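Local atomic coordinates of enoyl-CoA hydratase (Mycobacterium avium, PDB entry 3OC7), a protein that probably catalyses the reversible addition of water to the double bond of enoyl-CoA thioesters in fatty acid metabolism, as a member of the crotonase family. Residues M5-T17 against L24-A38. Sequence-based numbering, arbitrary orientation.
Sequences MDALVDYAGPAAT and LTLNSPHNRNALSTA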
# COMPACT_ATOMS: atom_id res chain seq x y z
N MET A 5 10.91 39.99 -1.69
CA MET A 5 9.94 38.90 -1.33
C MET A 5 8.80 39.43 -0.45
O MET A 5 9.03 40.18 0.49
CB MET A 5 10.68 37.74 -0.63
CG MET A 5 9.81 36.56 -0.22
SD MET A 5 10.71 35.00 -0.01
CE MET A 5 11.02 34.53 -1.71
N ASP A 6 7.57 39.02 -0.77
CA ASP A 6 6.38 39.39 0.01
C ASP A 6 6.16 38.49 1.24
O ASP A 6 6.67 37.36 1.29
CB ASP A 6 5.13 39.34 -0.88
CG ASP A 6 5.11 40.43 -1.94
OD1 ASP A 6 5.59 41.56 -1.67
OD2 ASP A 6 4.60 40.16 -3.05
N ALA A 7 5.39 38.99 2.20
CA ALA A 7 4.89 38.19 3.35
C ALA A 7 3.36 38.24 3.33
O ALA A 7 2.80 39.28 2.93
CB ALA A 7 5.44 38.75 4.65
N LEU A 8 2.65 37.19 3.76
CA LEU A 8 3.16 35.96 4.40
C LEU A 8 3.41 34.79 3.43
O LEU A 8 3.99 33.77 3.82
CB LEU A 8 2.19 35.52 5.52
CG LEU A 8 1.82 36.50 6.65
CD1 LEU A 8 0.73 35.91 7.52
CD2 LEU A 8 3.04 36.83 7.51
N VAL A 9 2.97 34.96 2.18
CA VAL A 9 3.25 34.05 1.05
C VAL A 9 3.77 34.89 -0.13
O VAL A 9 3.12 35.88 -0.52
CB VAL A 9 1.97 33.25 0.60
CG1 VAL A 9 2.29 32.27 -0.54
CG2 VAL A 9 1.33 32.50 1.77
N ASP A 10 4.92 34.51 -0.68
CA ASP A 10 5.45 35.17 -1.90
C ASP A 10 5.11 34.40 -3.18
O ASP A 10 5.16 33.17 -3.19
CB ASP A 10 6.98 35.39 -1.81
CG ASP A 10 7.55 36.06 -3.07
OD1 ASP A 10 7.41 37.29 -3.23
OD2 ASP A 10 8.14 35.35 -3.91
N TYR A 11 4.76 35.12 -4.25
CA TYR A 11 4.44 34.53 -5.57
C TYR A 11 5.49 34.95 -6.60
O TYR A 11 5.76 36.15 -6.76
CB TYR A 11 3.06 35.01 -6.05
CG TYR A 11 2.60 34.38 -7.38
CD1 TYR A 11 3.04 34.89 -8.62
CD2 TYR A 11 1.72 33.30 -7.40
CE1 TYR A 11 2.61 34.31 -9.83
CE2 TYR A 11 1.30 32.71 -8.60
CZ TYR A 11 1.75 33.23 -9.81
OH TYR A 11 1.34 32.64 -10.99
N ALA A 12 6.07 33.96 -7.29
CA ALA A 12 6.98 34.19 -8.42
C ALA A 12 6.53 33.39 -9.66
O ALA A 12 6.45 32.15 -9.62
CB ALA A 12 8.43 33.85 -8.05
N GLY A 13 6.20 34.09 -10.74
CA GLY A 13 5.71 33.47 -11.98
C GLY A 13 6.80 33.24 -13.02
O GLY A 13 7.97 33.49 -12.74
N PRO A 14 6.42 32.74 -14.22
CA PRO A 14 7.34 32.38 -15.32
C PRO A 14 8.42 33.42 -15.68
O PRO A 14 9.56 33.05 -15.93
CB PRO A 14 6.40 32.09 -16.49
CG PRO A 14 5.19 31.52 -15.82
CD PRO A 14 5.04 32.31 -14.53
N ALA A 15 8.06 34.71 -15.66
CA ALA A 15 9.02 35.78 -15.98
C ALA A 15 10.16 35.93 -14.96
O ALA A 15 11.22 36.49 -15.28
CB ALA A 15 8.28 37.11 -16.17
N ALA A 16 9.94 35.42 -13.74
CA ALA A 16 10.95 35.43 -12.67
C ALA A 16 11.63 34.07 -12.47
O ALA A 16 12.79 34.01 -12.06
CB ALA A 16 10.34 35.92 -11.36
N THR A 17 10.89 32.99 -12.72
CA THR A 17 11.44 31.64 -12.57
C THR A 17 12.23 31.15 -13.79
O THR A 17 13.11 30.30 -13.66
CB THR A 17 10.33 30.59 -12.25
OG1 THR A 17 9.40 30.50 -13.33
CG2 THR A 17 9.60 30.94 -10.95
N LEU A 24 5.46 29.25 -4.92
CA LEU A 24 4.77 29.82 -3.75
C LEU A 24 5.62 29.57 -2.50
O LEU A 24 5.81 28.40 -2.11
CB LEU A 24 3.37 29.18 -3.57
CG LEU A 24 2.37 29.23 -4.73
CD1 LEU A 24 1.06 28.51 -4.43
CD2 LEU A 24 2.07 30.67 -5.20
N THR A 25 6.14 30.63 -1.88
CA THR A 25 7.05 30.48 -0.73
C THR A 25 6.40 30.91 0.58
O THR A 25 6.02 32.08 0.75
CB THR A 25 8.39 31.30 -0.91
OG1 THR A 25 8.98 31.00 -2.19
CG2 THR A 25 9.43 31.03 0.23
N LEU A 26 6.29 29.97 1.53
CA LEU A 26 5.86 30.29 2.91
C LEU A 26 6.92 31.18 3.59
O LEU A 26 8.09 30.78 3.68
CB LEU A 26 5.60 29.01 3.74
CG LEU A 26 4.67 27.92 3.18
CD1 LEU A 26 4.71 26.66 4.03
CD2 LEU A 26 3.25 28.43 3.06
N ASN A 27 6.52 32.37 4.05
CA ASN A 27 7.46 33.41 4.56
C ASN A 27 6.89 34.18 5.77
O ASN A 27 6.63 35.40 5.71
CB ASN A 27 7.86 34.37 3.41
CG ASN A 27 9.01 35.32 3.78
OD1 ASN A 27 9.92 34.98 4.56
ND2 ASN A 27 8.98 36.51 3.19
N SER A 28 6.68 33.44 6.86
CA SER A 28 6.10 33.95 8.11
C SER A 28 7.06 33.60 9.28
O SER A 28 6.73 32.80 10.14
CB SER A 28 4.67 33.35 8.30
OG SER A 28 4.01 33.81 9.47
N PRO A 29 8.28 34.21 9.30
CA PRO A 29 9.29 33.82 10.30
C PRO A 29 8.93 34.02 11.79
O PRO A 29 9.40 33.24 12.64
CB PRO A 29 10.52 34.66 9.92
CG PRO A 29 9.98 35.81 9.13
CD PRO A 29 8.79 35.24 8.38
N HIS A 30 8.09 35.01 12.10
CA HIS A 30 7.68 35.31 13.49
C HIS A 30 7.02 34.14 14.23
O HIS A 30 7.17 34.02 15.46
CB HIS A 30 6.83 36.60 13.57
CG HIS A 30 5.41 36.45 13.09
ND1 HIS A 30 5.09 36.27 11.76
CD2 HIS A 30 4.23 36.49 13.76
CE1 HIS A 30 3.78 36.19 11.63
NE2 HIS A 30 3.23 36.32 12.83
N ASN A 31 6.32 33.27 13.51
CA ASN A 31 5.70 32.09 14.13
C ASN A 31 6.08 30.75 13.48
O ASN A 31 5.30 29.79 13.53
CB ASN A 31 4.17 32.26 14.25
CG ASN A 31 3.49 32.50 12.91
OD1 ASN A 31 2.32 32.92 12.86
ND2 ASN A 31 4.19 32.22 11.82
N ARG A 32 7.27 30.68 12.89
CA ARG A 32 7.78 29.46 12.24
C ARG A 32 6.85 28.90 11.14
O ARG A 32 6.63 27.69 11.05
CB ARG A 32 8.10 28.36 13.29
CG ARG A 32 9.23 28.73 14.26
CD ARG A 32 9.40 27.73 15.42
NE ARG A 32 9.93 26.43 14.98
CZ ARG A 32 9.36 25.25 15.22
NH1 ARG A 32 8.24 25.18 15.93
NH2 ARG A 32 9.93 24.13 14.77
N ASN A 33 6.32 29.80 10.31
CA ASN A 33 5.42 29.43 9.20
C ASN A 33 4.13 28.72 9.66
O ASN A 33 3.66 27.77 9.00
CB ASN A 33 6.17 28.63 8.12
CG ASN A 33 7.30 29.43 7.44
OD1 ASN A 33 7.23 30.66 7.32
ND2 ASN A 33 8.33 28.72 6.95
N ALA A 34 3.55 29.18 10.77
CA ALA A 34 2.30 28.61 11.29
C ALA A 34 1.09 28.92 10.40
O ALA A 34 1.08 29.91 9.66
CB ALA A 34 2.04 29.10 12.73
N LEU A 35 0.07 28.05 10.49
CA LEU A 35 -1.14 28.17 9.66
C LEU A 35 -2.19 29.18 10.17
O LEU A 35 -3.29 28.80 10.58
CB LEU A 35 -1.77 26.78 9.46
CG LEU A 35 -0.92 25.74 8.73
CD1 LEU A 35 -1.21 24.33 9.26
CD2 LEU A 35 -1.10 25.81 7.22
N SER A 36 -1.84 30.46 10.15
CA SER A 36 -2.75 31.55 10.52
C SER A 36 -3.84 31.76 9.46
O SER A 36 -3.69 31.30 8.32
CB SER A 36 -1.96 32.85 10.73
OG SER A 36 -1.37 33.31 9.52
N THR A 37 -4.92 32.48 9.81
CA THR A 37 -6.00 32.79 8.85
C THR A 37 -5.47 33.50 7.61
O THR A 37 -5.84 33.17 6.48
CB THR A 37 -7.12 33.67 9.50
OG1 THR A 37 -7.73 32.97 10.58
CG2 THR A 37 -8.20 34.06 8.48
N ALA A 38 -4.60 34.49 7.83
CA ALA A 38 -4.00 35.27 6.75
C ALA A 38 -3.11 34.42 5.83
O ALA A 38 -3.20 34.54 4.60
CB ALA A 38 -3.22 36.47 7.30
O HOH W 1 8.24 32.50 -4.36
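The antiparallel hairpin at the edge of the crotonase-fold sheet pairs Asp-10 with Thr-25 through two backbone bonds, Asp-10 N to Thr-25 O and Thr-25 N to Asp-10 O, both 3.0 Å. Val-9 lies beside Leu-26 and Tyr-11 beside Leu-24 as non-hydrogen-bonded pairs on the helix-covered face; there Leu-24 CD2 meets Tyr-11 CD2 at 3.4 Å, obliquely to the ring. On the other face a water bridges Asp-10 OD2 and Thr-25 OG1, hydrogen-bonded to the latter at 2.7 Å, while Asp-10 OD1 accepts the N-H of Asp-6, linking the N-terminal arm to the strand. Past the strands, Asn-27 N bonds to Leu-8 O at 2.9 Å. The Asn-27 side chain swings away from its backbone N (chi1 -170°), which carries the amide toward the 5-7 arm; ND2 then sends an almost straight bond to Asp-6 O (3.1 Å), approaching from above that carbonyl plane. Met-5 CG packs 3.5 Å from the same ND2, and Asn-27 OD1 bonds to Thr-64. The Leu-8 methyls part, CD2 packing against Ser-28 OG (3.7 Å) and CD1 against Ser-36 OG and Ala-38 CB. Helix 37-52 covers Val-9, Tyr-11 and Leu-24 through Leu-43, Asp-49 and Leu-47, and strand 58-63 flanks strand 21-26 on the side away from 9-12.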